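Local coordinates for protein processed glycerol phosphate lipoteichoic acid synthase 2 (Bacillus subtilis, PDB 2W8D) that binds a magnesium ion in a sulfatase-family domain of the alkaline phosphatase clan, at residues N67-Y71 against L292-A296; I118-Y124 against L318-V323; G147-F151 against D416-T420; K326-M330 against Y404-F409. One frame throughout, in Å; residues are numbered along the deposited sequence.

Interaction 1. Residues N67-Y71 against L292-A296; sequences NETFY and LFIHA
Phe70 and Ile294 form a hydrogen-bonded antiparallel pair where strands 70-76 and 292-296 run side by side in the large mixed sheet of this sulfatase-type fold. Phe70 N bonds to Ile294 O at 3.0 Å, and Ile294 N bonds back to Phe70 O at 3.0 Å. The closest ring-to-ring approach lies one step along, at the non-hydrogen-bonded pair of Tyr71 and Phe293. Their rings make an offset stack with centroids 4.8 Å apart and planes 30° apart. Tyr71 CG stands anti to its own nitrogen (chi1 173°), which brings CD1 over one face of the Phe293 ring, 3.4 Å from CE1. Leu63 and Ala64 of helix 58-65 press on the same side of the sheet. On the other face the Phe70 ring edge meets Ile294 O, CD2 to O 3.3 Å, while the apolar contact, CD2 to Ile294 CB, is 4.0 Å. Toward partly exposed Glu68 the strand gives way to loop. Thr69 OG1, itself bonded to Asp66, lies at the edge of the His295 imidazole. Beyond it, His295 NE2 donates to Glu68 OE1 over 2.7 Å at 162°, close to the imidazole plane but on the anti side of the carboxylate and well out of its plane.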
loop_
_atom_site.group_PDB
_atom_site.type_symbol
_atom_site.label_atom_id
_atom_site.label_comp_id
_atom_site.label_asym_id
_atom_site.label_seq_id
_atom_site.Cartn_x
_atom_site.Cartn_y
_atom_site.Cartn_z
ATOM N N ASN A 67 21.611 4.433 2.690
ATOM C CA ASN A 67 21.791 5.782 2.196
ATOM C C ASN A 67 21.024 6.090 0.903
ATOM O O ASN A 67 21.182 7.167 0.338
ATOM C CB ASN A 67 23.284 6.050 2.024
ATOM C CG ASN A 67 24.007 4.964 1.187
ATOM O OD1 ASN A 67 23.387 4.165 0.471
ATOM N ND2 ASN A 67 25.337 4.955 1.276
ATOM N N GLU A 68 20.177 5.167 0.447
ATOM C CA GLU A 68 19.566 5.285 -0.893
ATOM C C GLU A 68 18.065 5.050 -0.974
ATOM O O GLU A 68 17.408 5.552 -1.882
ATOM C CB GLU A 68 20.290 4.394 -1.927
ATOM C CG GLU A 68 20.356 2.892 -1.618
ATOM C CD GLU A 68 21.215 2.117 -2.642
ATOM O OE1 GLU A 68 20.828 2.059 -3.840
ATOM O OE2 GLU A 68 22.276 1.560 -2.256
ATOM N N THR A 69 17.515 4.289 -0.034
ATOM C CA THR A 69 16.103 3.931 -0.089
ATOM C C THR A 69 15.275 4.918 0.732
ATOM O O THR A 69 15.650 5.263 1.850
ATOM C CB THR A 69 15.902 2.503 0.414
ATOM O OG1 THR A 69 16.816 1.638 -0.263
ATOM C CG2 THR A 69 14.479 2.024 0.176
ATOM N N PHE A 70 14.180 5.404 0.144
ATOM C CA PHE A 70 13.215 6.225 0.862
ATOM C C PHE A 70 12.498 5.292 1.787
ATOM O O PHE A 70 11.951 4.278 1.342
ATOM C CB PHE A 70 12.120 6.805 -0.024
ATOM C CG PHE A 70 12.567 7.862 -1.007
ATOM C CD1 PHE A 70 12.623 9.191 -0.640
ATOM C CD2 PHE A 70 12.803 7.534 -2.333
ATOM C CE1 PHE A 70 12.971 10.156 -1.552
ATOM C CE2 PHE A 70 13.141 8.494 -3.255
ATOM C CZ PHE A 70 13.228 9.804 -2.868
ATOM N N TYR A 71 12.493 5.626 3.069
ATOM C CA TYR A 71 11.681 4.905 4.031
ATOM C C TYR A 71 10.816 5.928 4.778
ATOM O O TYR A 71 11.313 6.986 5.158
ATOM C CB TYR A 71 12.565 4.116 5.006
ATOM C CG TYR A 71 11.766 3.480 6.133
ATOM C CD1 TYR A 71 10.783 2.530 5.845
ATOM C CD2 TYR A 71 11.972 3.845 7.466
ATOM C CE1 TYR A 71 10.041 1.948 6.850
ATOM C CE2 TYR A 71 11.208 3.274 8.506
ATOM C CZ TYR A 71 10.247 2.330 8.175
ATOM O OH TYR A 71 9.467 1.741 9.143
ATOM N N LEU A 292 6.574 1.763 4.349
ATOM C CA LEU A 292 6.543 2.095 2.949
ATOM C C LEU A 292 7.988 2.306 2.562
ATOM O O LEU A 292 8.678 3.078 3.211
ATOM C CB LEU A 292 5.738 3.365 2.685
ATOM C CG LEU A 292 5.904 3.864 1.234
ATOM C CD1 LEU A 292 5.325 2.902 0.139
ATOM C CD2 LEU A 292 5.296 5.258 1.053
ATOM N N PHE A 293 8.438 1.600 1.535
ATOM C CA PHE A 293 9.810 1.729 1.019
ATOM C C PHE A 293 9.696 2.095 -0.460
ATOM O O PHE A 293 8.845 1.542 -1.152
ATOM C CB PHE A 293 10.568 0.388 1.106
ATOM C CG PHE A 293 10.807 -0.093 2.495
ATOM C CD1 PHE A 293 11.960 0.256 3.165
ATOM C CD2 PHE A 293 9.878 -0.911 3.143
ATOM C CE1 PHE A 293 12.195 -0.189 4.481
ATOM C CE2 PHE A 293 10.121 -1.366 4.429
ATOM C CZ PHE A 293 11.292 -0.995 5.098
ATOM N N ILE A 294 10.509 3.044 -0.924
ATOM C CA ILE A 294 10.604 3.344 -2.343
ATOM C C ILE A 294 12.093 3.405 -2.713
ATOM O O ILE A 294 12.819 4.277 -2.227
ATOM C CB ILE A 294 9.968 4.710 -2.729
ATOM C CG1 ILE A 294 8.479 4.761 -2.440
ATOM C CG2 ILE A 294 10.189 5.000 -4.182
ATOM C CD1 ILE A 294 7.922 6.143 -2.612
ATOM N N HIS A 295 12.536 2.477 -3.550
ATOM C CA HIS A 295 13.862 2.575 -4.120
ATOM C C HIS A 295 13.691 2.891 -5.588
ATOM O O HIS A 295 13.218 2.075 -6.362
ATOM C CB HIS A 295 14.684 1.307 -3.905
ATOM C CG HIS A 295 16.101 1.436 -4.382
ATOM N ND1 HIS A 295 16.474 1.182 -5.681
ATOM C CD2 HIS A 295 17.227 1.841 -3.741
ATOM C CE1 HIS A 295 17.767 1.420 -5.829
ATOM N NE2 HIS A 295 18.247 1.820 -4.663
ATOM N N ALA A 296 13.990 4.137 -5.929
ATOM C CA ALA A 296 13.920 4.640 -7.270
ATOM C C ALA A 296 15.364 4.722 -7.680
ATOM O O ALA A 296 16.167 5.448 -7.063
ATOM C CB ALA A 296 13.288 5.991 -7.279
#

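Interaction 2. Residues I118-Y124 against L318-V323; sequences ILKSKNY and LHLLGV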
loop_
_atom_site.group_PDB
_atom_site.type_symbol
_atom_site.label_atom_id
_atom_site.label_comp_id
_atom_site.label_asym_id
_atom_site.label_seq_id
_atom_site.Cartn_x
_atom_site.Cartn_y
_atom_site.Cartn_z
ATOM N N ILE A 118 -3.179 5.341 -16.883
ATOM C CA ILE A 118 -2.489 6.594 -17.166
ATOM C C ILE A 118 -1.180 6.307 -17.919
ATOM O O ILE A 118 -0.896 6.885 -18.968
ATOM C CB ILE A 118 -2.195 7.402 -15.861
ATOM C CG1 ILE A 118 -3.511 7.849 -15.235
ATOM C CG2 ILE A 118 -1.274 8.626 -16.165
ATOM C CD1 ILE A 118 -3.412 8.536 -13.907
ATOM N N LEU A 119 -0.418 5.374 -17.373
ATOM C CA LEU A 119 0.861 4.992 -17.913
ATOM C C LEU A 119 0.852 4.348 -19.313
ATOM O O LEU A 119 1.915 4.193 -19.903
ATOM C CB LEU A 119 1.596 4.132 -16.888
ATOM C CG LEU A 119 2.029 4.985 -15.692
ATOM C CD1 LEU A 119 2.766 4.191 -14.625
ATOM C CD2 LEU A 119 2.891 6.158 -16.219
ATOM N N LYS A 120 -0.322 3.997 -19.854
ATOM C CA LYS A 120 -0.398 3.389 -21.190
ATOM C C LYS A 120 0.105 4.331 -22.259
ATOM O O LYS A 120 0.709 3.898 -23.227
ATOM C CB LYS A 120 -1.832 2.965 -21.560
ATOM C CG LYS A 120 -2.142 1.498 -21.315
ATOM C CD LYS A 120 -3.517 1.363 -20.693
ATOM C CE LYS A 120 -3.585 0.186 -19.702
ATOM N NZ LYS A 120 -3.401 -1.170 -20.321
ATOM N N SER A 121 -0.179 5.616 -22.087
ATOM C CA SER A 121 0.212 6.649 -23.042
ATOM C C SER A 121 1.732 6.872 -23.024
ATOM O O SER A 121 2.290 7.491 -23.945
ATOM C CB SER A 121 -0.504 7.954 -22.710
ATOM O OG SER A 121 -0.224 8.330 -21.371
ATOM N N LYS A 122 2.377 6.371 -21.974
ATOM C CA LYS A 122 3.828 6.244 -21.910
ATOM C C LYS A 122 4.324 4.815 -22.258
ATOM O O LYS A 122 5.493 4.509 -22.050
ATOM C CB LYS A 122 4.367 6.708 -20.532
ATOM C CG LYS A 122 4.568 8.247 -20.383
ATOM C CD LYS A 122 5.950 8.628 -19.738
ATOM C CE LYS A 122 6.024 8.327 -18.208
ATOM N NZ LYS A 122 7.381 8.495 -17.503
ATOM N N ASN A 123 3.444 3.955 -22.791
ATOM C CA ASN A 123 3.802 2.584 -23.261
ATOM C C ASN A 123 4.120 1.530 -22.185
ATOM O O ASN A 123 4.866 0.571 -22.445
ATOM C CB ASN A 123 4.946 2.631 -24.286
ATOM C CG ASN A 123 4.625 3.515 -25.446
ATOM O OD1 ASN A 123 3.585 3.351 -26.094
ATOM N ND2 ASN A 123 5.489 4.485 -25.707
ATOM N N TYR A 124 3.548 1.690 -20.993
ATOM C CA TYR A 124 3.751 0.705 -19.922
ATOM C C TYR A 124 2.860 -0.517 -20.121
ATOM O O TYR A 124 1.650 -0.402 -20.346
ATOM C CB TYR A 124 3.538 1.316 -18.509
ATOM C CG TYR A 124 4.717 2.179 -18.006
ATOM C CD1 TYR A 124 5.506 1.775 -16.923
ATOM C CD2 TYR A 124 5.021 3.402 -18.608
ATOM C CE1 TYR A 124 6.564 2.576 -16.484
ATOM C CE2 TYR A 124 6.076 4.195 -18.175
ATOM C CZ TYR A 124 6.852 3.777 -17.131
ATOM O OH TYR A 124 7.880 4.593 -16.704
ATOM N N LEU A 318 3.923 8.698 -9.510
ATOM C CA LEU A 318 3.693 9.345 -10.790
ATOM C C LEU A 318 4.623 10.544 -10.958
ATOM O O LEU A 318 5.252 10.699 -11.996
ATOM C CB LEU A 318 2.227 9.749 -10.921
ATOM C CG LEU A 318 1.308 9.081 -11.945
ATOM C CD1 LEU A 318 1.866 7.836 -12.673
ATOM C CD2 LEU A 318 -0.047 8.831 -11.347
ATOM N N HIS A 319 4.737 11.350 -9.906
ATOM C CA HIS A 319 5.638 12.494 -9.883
ATOM C C HIS A 319 7.077 12.092 -10.120
ATOM O O HIS A 319 7.740 12.708 -10.946
ATOM C CB HIS A 319 5.463 13.345 -8.612
ATOM C CG HIS A 319 4.175 14.112 -8.597
ATOM N ND1 HIS A 319 3.748 14.848 -7.511
ATOM C CD2 HIS A 319 3.198 14.227 -9.535
ATOM C CE1 HIS A 319 2.575 15.392 -7.782
ATOM N NE2 HIS A 319 2.222 15.035 -9.006
ATOM N N LEU A 320 7.530 11.038 -9.443
ATOM C CA LEU A 320 8.877 10.505 -9.667
ATOM C C LEU A 320 9.090 10.157 -11.154
ATOM O O LEU A 320 10.182 10.363 -11.693
ATOM C CB LEU A 320 9.158 9.290 -8.776
ATOM C CG LEU A 320 9.606 9.538 -7.323
ATOM C CD1 LEU A 320 9.466 8.274 -6.484
ATOM C CD2 LEU A 320 11.032 10.053 -7.241
ATOM N N LEU A 321 8.033 9.680 -11.815
ATOM C CA LEU A 321 8.112 9.294 -13.232
ATOM C C LEU A 321 7.936 10.465 -14.184
ATOM O O LEU A 321 7.945 10.300 -15.407
ATOM C CB LEU A 321 7.067 8.226 -13.549
ATOM C CG LEU A 321 7.174 6.848 -12.904
ATOM C CD1 LEU A 321 5.873 6.099 -13.158
ATOM C CD2 LEU A 321 8.342 6.088 -13.499
ATOM N N GLY A 322 7.768 11.654 -13.633
ATOM C CA GLY A 322 7.633 12.836 -14.478
ATOM C C GLY A 322 6.228 13.036 -15.009
ATOM O O GLY A 322 6.038 13.777 -15.952
ATOM N N VAL A 323 5.221 12.402 -14.406
ATOM C CA VAL A 323 3.863 12.680 -14.868
ATOM C C VAL A 323 3.026 13.560 -13.962
ATOM O O VAL A 323 2.864 13.305 -12.784
ATOM C CB VAL A 323 3.119 11.465 -15.554
ATOM C CG1 VAL A 323 3.859 10.164 -15.368
ATOM C CG2 VAL A 323 1.639 11.378 -15.177
#
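Leu119 reaches into the end of helix 313-320 with both of its methyl groups. Its CD1 lies 3.9 Å from CD1 of Leu321, the two side chains crossing at about a right angle, while the Leu119 and Leu318 side chains slide past each other in opposite directions, CD2 to CD1 4.1 Å. Ile118 widens the apolar patch by setting CG2 against Val323 CG2 at 4.1 Å. Tyr124 comes in from the opposite direction to Leu321, and its OH touches CD2 at 3.6 Å; that hydroxyl is hydrogen-bonded to Lys32 O, and one face of the ring is met by Leu119 CD1 from its own segment. Lys122 closes the partly exposed margin. Bends at its second and third torsions carry the chain past Val323 CG1, and NZ then donates to Leu321 O over 2.8 Å.

Behind these groups, each backbone is held in a compact turn. Helix 313-320 ends in a Schellman motif: Gly322 adopts positive phi, its N bonds back to His319 O at 2.9 Å, and Val323 N bonds to Leu318 O, so that Leu321 and Val323 both present their side chains to the 118-124 segment. In that segment, residues 119-121 form a 3-10 turn after helix 115-118, and Ser121 OG secures it by donating to Ile118 O.

The chemistry is therefore mainly that of interlocked aliphatic branches with a single polar bond at the margin. An ammonium group on a carbonyl at the C-terminal end of a helix would be expected to interact favourably with the helix dipole.

Interaction 3. Residues G147-F151 against D416-T420; sequences GIDKF and DYDYT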
loop_
_atom_site.group_PDB
_atom_site.type_symbol
_atom_site.label_atom_id
_atom_site.label_comp_id
_atom_site.label_asym_id
_atom_site.label_seq_id
_atom_site.Cartn_x
_atom_site.Cartn_y
_atom_site.Cartn_z
ATOM N N GLY A 147 -7.425 -1.290 -16.109
ATOM C CA GLY A 147 -6.557 -1.453 -17.244
ATOM C C GLY A 147 -5.349 -2.346 -17.078
ATOM O O GLY A 147 -4.390 -2.214 -17.840
ATOM N N ILE A 148 -5.343 -3.244 -16.105
ATOM C CA ILE A 148 -4.166 -4.073 -15.940
ATOM C C ILE A 148 -4.144 -5.046 -17.135
ATOM O O ILE A 148 -5.138 -5.754 -17.356
ATOM C CB ILE A 148 -4.120 -4.856 -14.612
ATOM C CG1 ILE A 148 -4.249 -3.970 -13.350
ATOM C CG2 ILE A 148 -2.835 -5.686 -14.524
ATOM C CD1 ILE A 148 -3.510 -2.706 -13.339
ATOM N N ASP A 149 -3.033 -5.074 -17.896
ATOM C CA ASP A 149 -2.970 -5.897 -19.138
ATOM C C ASP A 149 -2.901 -7.371 -18.823
ATOM O O ASP A 149 -3.430 -8.170 -19.572
ATOM C CB ASP A 149 -1.745 -5.580 -20.046
ATOM C CG ASP A 149 -1.719 -4.153 -20.523
ATOM O OD1 ASP A 149 -2.615 -3.808 -21.292
ATOM O OD2 ASP A 149 -0.837 -3.365 -20.100
ATOM N N LYS A 150 -2.207 -7.736 -17.745
ATOM C CA LYS A 150 -1.963 -9.151 -17.483
ATOM C C LYS A 150 -2.136 -9.550 -16.015
ATOM O O LYS A 150 -1.748 -8.826 -15.101
ATOM C CB LYS A 150 -0.568 -9.553 -17.970
ATOM C CG LYS A 150 -0.316 -9.470 -19.482
ATOM C CD LYS A 150 1.185 -9.492 -19.705
ATOM C CE LYS A 150 1.605 -9.244 -21.145
ATOM N NZ LYS A 150 1.143 -10.348 -22.029
ATOM N N PHE A 151 -2.707 -10.729 -15.793
ATOM C CA PHE A 151 -2.882 -11.221 -14.447
ATOM C C PHE A 151 -2.234 -12.593 -14.296
ATOM O O PHE A 151 -2.795 -13.579 -14.696
ATOM C CB PHE A 151 -4.389 -11.236 -14.086
ATOM C CG PHE A 151 -4.674 -11.441 -12.610
ATOM C CD1 PHE A 151 -3.645 -11.751 -11.714
ATOM C CD2 PHE A 151 -5.973 -11.343 -12.128
ATOM C CE1 PHE A 151 -3.896 -11.940 -10.349
ATOM C CE2 PHE A 151 -6.245 -11.541 -10.745
ATOM C CZ PHE A 151 -5.201 -11.841 -9.862
ATOM N N ASP A 416 -11.234 -5.450 -23.324
ATOM C CA ASP A 416 -9.920 -5.692 -23.940
ATOM C C ASP A 416 -9.113 -6.746 -23.213
ATOM O O ASP A 416 -8.239 -7.366 -23.795
ATOM C CB ASP A 416 -9.046 -4.421 -23.922
ATOM C CG ASP A 416 -9.487 -3.355 -24.924
ATOM O OD1 ASP A 416 -10.150 -3.648 -25.958
ATOM O OD2 ASP A 416 -9.129 -2.190 -24.678
ATOM N N TYR A 417 -9.351 -6.895 -21.910
ATOM C CA TYR A 417 -8.497 -7.729 -21.069
ATOM C C TYR A 417 -9.039 -9.143 -20.935
ATOM O O TYR A 417 -10.238 -9.362 -20.875
ATOM C CB TYR A 417 -8.236 -7.014 -19.735
ATOM C CG TYR A 417 -7.771 -5.596 -19.998
ATOM C CD1 TYR A 417 -6.505 -5.350 -20.558
ATOM C CD2 TYR A 417 -8.629 -4.505 -19.796
ATOM C CE1 TYR A 417 -6.087 -4.057 -20.870
ATOM C CE2 TYR A 417 -8.207 -3.196 -20.094
ATOM C CZ TYR A 417 -6.935 -2.983 -20.632
ATOM O OH TYR A 417 -6.520 -1.709 -20.952
ATOM N N ASP A 418 -8.152 -10.115 -20.997
ATOM C CA ASP A 418 -8.554 -11.502 -20.869
ATOM C C ASP A 418 -7.499 -12.186 -20.037
ATOM O O ASP A 418 -6.316 -12.088 -20.342
ATOM C CB ASP A 418 -8.646 -12.159 -22.228
ATOM C CG ASP A 418 -8.881 -13.663 -22.132
ATOM O OD1 ASP A 418 -9.863 -14.049 -21.414
ATOM O OD2 ASP A 418 -8.093 -14.423 -22.792
ATOM N N TYR A 419 -7.926 -12.851 -18.968
ATOM C CA TYR A 419 -6.986 -13.451 -18.033
ATOM C C TYR A 419 -7.061 -14.982 -17.926
ATOM O O TYR A 419 -6.674 -15.569 -16.907
ATOM C CB TYR A 419 -7.156 -12.833 -16.646
ATOM C CG TYR A 419 -7.068 -11.325 -16.553
ATOM C CD1 TYR A 419 -6.070 -10.584 -17.223
ATOM C CD2 TYR A 419 -7.963 -10.644 -15.745
ATOM C CE1 TYR A 419 -5.992 -9.184 -17.080
ATOM C CE2 TYR A 419 -7.893 -9.278 -15.575
ATOM C CZ TYR A 419 -6.926 -8.545 -16.228
ATOM O OH TYR A 419 -6.947 -7.190 -15.997
ATOM N N THR A 420 -7.541 -15.622 -18.979
ATOM C CA THR A 420 -7.480 -17.060 -19.100
ATOM C C THR A 420 -6.040 -17.450 -19.500
ATOM O O THR A 420 -5.447 -16.830 -20.400
ATOM C CB THR A 420 -8.500 -17.535 -20.164
ATOM O OG1 THR A 420 -9.818 -17.072 -19.817
ATOM C CG2 THR A 420 -8.509 -19.061 -20.288
#
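Tyr417 and Tyr419 attach the C-terminal tail of the modelled chain, through aromatic packing and one hydrogen bond, to the turn that leads from helix 139-145 into strand 150-152 of the large mixed sheet. The tail forms no strand of its own here; its two tyrosines point at the turn, while Asp418 between them faces away. Tyr419 is the more deeply set. Its OH donates to Ile148 O over 2.7 Å, approaching at an angle of 139° to the C=O bond. The Tyr419 ring takes Phe151 CB on one face, a CH-pi contact 3.7 Å from the centroid. The Phe151 ring then turns an edge toward that face with the planes 84° apart, its CG being anti to its own nitrogen (chi1 -167°). Tyr143 of helix 139-145 meets Phe151 in a further edge-to-face pair.

Tyr417 lies flatter against the backbone. Gly147 C sits over one face of its ring and Asp416 CB, from its own segment, over the other, so the ring is sandwiched. Its CE1 approaches Asp149 OD1 at 3.5 Å, the oxygen lying near the plane of the ring. Gly147 itself, with positive phi, ends helix 139-145 in a Schellman motif, which turns the chain toward the strand.

Asp149 is fixed from behind, its OD2 accepting the amide of Ser126. The Tyr417 hydroxyl is hydrogen-bonded to Lys120, outside the two segments. Both tyrosines of the tail thus combine ring packing with a bonded hydroxyl, Tyr419 across the contact and Tyr417 beyond it.

Interaction 4. Residues K326-M330 against Y404-F409; sequences KDYLM and YEPKGF
Tyr404 OH lies within hydrogen-bonding distance of two oxygens of one residue, Asp327 O at 2.5 Å and Asp327 OD1 at 2.7 Å. The backbone oxygen lies near the plane of the phenol ring, whereas the carboxylate stands almost upright to it, the planes being 88° apart. The other carboxylate oxygen, Asp327 OD2, accepts a weak bond from Lys407 N at 3.3 Å. Asp327 thus spans two points of the 404-409 segment, and a long, weak ion pair from OD1 to Lys15 adds a positive charge nearby that would be expected to favour the ionised carboxylate.

Outside this polar core the contact is apolar. Leu329 CG sits over one face of the Tyr404 ring, 4.0 Å from the centroid and 14° off the normal, a CH-pi contact. In Tyr404, CG anti to the backbone nitrogen (chi1 -172°) extends the ring across to the 326-330 segment. Val7 and Glu11 of helix 6-17 also touch this ring. Tyr328 crosses Pro406 at about a right angle, and its CE1 comes within 3.5 Å of Pro406 CB. Phe409 makes a looser contact with the Tyr328 ring at 4.5 Å, CD1 to Tyr328 CE1.

Neither segment here is regular helix or strand, so side chains and turns give the join its shape. The defined motif is an inverse gamma turn centred on Leu329 and closed by a weak bond from Met330 N to Tyr328 O; it lies in the loop after helix 313-320, packed against the irregular chain that follows helix 380-397.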
loop_
_atom_site.group_PDB
_atom_site.type_symbol
_atom_site.label_atom_id
_atom_site.label_comp_id
_atom_site.label_asym_id
_atom_site.label_seq_id
_atom_site.Cartn_x
_atom_site.Cartn_y
_atom_site.Cartn_z
ATOM N N LYS A 326 -2.040 17.010 -11.779
ATOM C CA LYS A 326 -2.999 18.104 -11.580
ATOM C C LYS A 326 -4.346 17.910 -12.276
ATOM O O LYS A 326 -5.358 18.430 -11.812
ATOM C CB LYS A 326 -2.397 19.462 -11.995
ATOM C CG LYS A 326 -3.169 20.674 -11.431
ATOM C CD LYS A 326 -2.369 21.988 -11.461
ATOM C CE LYS A 326 -2.908 23.007 -10.437
ATOM N NZ LYS A 326 -1.809 23.862 -9.852
ATOM N N ASP A 327 -4.358 17.191 -13.392
ATOM C CA ASP A 327 -5.608 17.017 -14.129
ATOM C C ASP A 327 -6.432 15.783 -13.713
ATOM O O ASP A 327 -7.531 15.574 -14.218
ATOM C CB ASP A 327 -5.374 17.052 -15.642
ATOM C CG ASP A 327 -6.529 17.717 -16.392
ATOM O OD1 ASP A 327 -7.479 18.197 -15.732
ATOM O OD2 ASP A 327 -6.497 17.771 -17.642
ATOM N N TYR A 328 -5.924 14.993 -12.772
ATOM C CA TYR A 328 -6.655 13.818 -12.270
ATOM C C TYR A 328 -7.371 14.057 -10.963
ATOM O O TYR A 328 -6.899 14.803 -10.108
ATOM C CB TYR A 328 -5.713 12.634 -12.099
ATOM C CG TYR A 328 -5.032 12.292 -13.381
ATOM C CD1 TYR A 328 -5.725 11.636 -14.398
ATOM C CD2 TYR A 328 -3.702 12.647 -13.602
ATOM C CE1 TYR A 328 -5.113 11.315 -15.583
ATOM C CE2 TYR A 328 -3.080 12.337 -14.808
ATOM C CZ TYR A 328 -3.802 11.671 -15.791
ATOM O OH TYR A 328 -3.210 11.355 -16.992
ATOM N N LEU A 329 -8.489 13.368 -10.785
ATOM C CA LEU A 329 -9.247 13.473 -9.560
ATOM C C LEU A 329 -8.762 12.401 -8.590
ATOM O O LEU A 329 -9.268 11.276 -8.581
ATOM C CB LEU A 329 -10.741 13.364 -9.851
ATOM C CG LEU A 329 -11.338 14.447 -10.762
ATOM C CD1 LEU A 329 -12.831 14.391 -10.668
ATOM C CD2 LEU A 329 -10.853 15.856 -10.398
HETATM N N MSE A 330 -7.760 12.776 -7.799
HETATM C CA MSE A 330 -7.075 11.907 -6.875
HETATM C C MSE A 330 -7.142 12.543 -5.496
HETATM O O MSE A 330 -6.975 13.743 -5.357
HETATM C CB MSE A 330 -5.627 11.724 -7.303
HETATM C CG MSE A 330 -5.457 10.771 -8.475
HETATM SE SE MSE A 330 -3.587 10.508 -9.000
HETATM C CE MSE A 330 -3.882 8.978 -10.184
ATOM N N TYR A 404 -15.730 12.779 -16.472
ATOM C CA TYR A 404 -14.491 13.535 -16.402
ATOM C C TYR A 404 -13.450 13.011 -17.378
ATOM O O TYR A 404 -13.107 11.830 -17.331
ATOM C CB TYR A 404 -13.911 13.467 -14.997
ATOM C CG TYR A 404 -12.753 14.392 -14.831
ATOM C CD1 TYR A 404 -11.450 13.906 -14.752
ATOM C CD2 TYR A 404 -12.955 15.769 -14.801
ATOM C CE1 TYR A 404 -10.376 14.773 -14.604
ATOM C CE2 TYR A 404 -11.894 16.651 -14.665
ATOM C CZ TYR A 404 -10.605 16.159 -14.572
ATOM O OH TYR A 404 -9.560 17.054 -14.435
ATOM N N GLU A 405 -12.927 13.887 -18.237
ATOM C CA GLU A 405 -11.823 13.514 -19.127
ATOM C C GLU A 405 -10.550 14.323 -18.866
ATOM O O GLU A 405 -10.501 15.512 -19.183
ATOM C CB GLU A 405 -12.215 13.639 -20.598
ATOM C CG GLU A 405 -13.716 13.510 -20.883
ATOM C CD GLU A 405 -14.002 12.799 -22.195
ATOM O OE1 GLU A 405 -14.625 13.414 -23.097
ATOM O OE2 GLU A 405 -13.597 11.617 -22.321
ATOM N N PRO A 406 -9.519 13.678 -18.282
ATOM C CA PRO A 406 -8.204 14.293 -18.108
ATOM C C PRO A 406 -7.525 14.343 -19.464
ATOM O O PRO A 406 -7.932 13.612 -20.360
ATOM C CB PRO A 406 -7.466 13.318 -17.174
ATOM C CG PRO A 406 -8.523 12.382 -16.636
ATOM C CD PRO A 406 -9.554 12.313 -17.734
ATOM N N LYS A 407 -6.488 15.168 -19.607
ATOM C CA LYS A 407 -5.970 15.503 -20.941
ATOM C C LYS A 407 -5.231 14.383 -21.664
ATOM O O LYS A 407 -5.423 14.175 -22.865
ATOM C CB LYS A 407 -5.114 16.788 -20.934
ATOM C CG LYS A 407 -5.738 18.001 -21.682
ATOM C CD LYS A 407 -6.527 17.592 -22.942
ATOM C CE LYS A 407 -5.670 17.561 -24.226
ATOM N NZ LYS A 407 -6.374 16.831 -25.311
ATOM N N GLY A 408 -4.371 13.671 -20.951
ATOM C CA GLY A 408 -3.606 12.639 -21.626
ATOM C C GLY A 408 -4.546 11.503 -21.946
ATOM O O GLY A 408 -4.491 10.918 -23.014
ATOM N N PHE A 409 -5.469 11.278 -21.021
ATOM C CA PHE A 409 -6.102 9.988 -20.804
ATOM C C PHE A 409 -6.968 9.444 -21.906
ATOM O O PHE A 409 -7.895 10.102 -22.383
ATOM C CB PHE A 409 -6.943 10.049 -19.548
ATOM C CG PHE A 409 -7.296 8.713 -19.014
ATOM C CD1 PHE A 409 -6.353 7.977 -18.299
ATOM C CD2 PHE A 409 -8.566 8.188 -19.211
ATOM C CE1 PHE A 409 -6.662 6.731 -17.809
ATOM C CE2 PHE A 409 -8.898 6.935 -18.711
ATOM C CZ PHE A 409 -7.948 6.201 -18.010
#

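Overall arrangement
Interaction 2 is in contact with the other three. Toward interaction 1, whose centre is 20 Å away, Leu320 CD1 packs on Ile294 CG2 at 4.1 Å. Toward interaction 3, Lys120 NZ makes a salt bridge to Asp149 OD1 at 2.9 Å. Toward interaction 4, Ile118 CG2 lies 3.4 Å from Tyr328 OH. Interactions 1 and 3 reach the same mixed sheet but their nearest atoms stay about 17 Å apart. Strands 33-39 and 251-257 of that sheet lead to Glu40, Asp258 and His259, which with phosphorylated Thr84 form the magnesium site; the Phe151 side chain is about 14 Å from the ion.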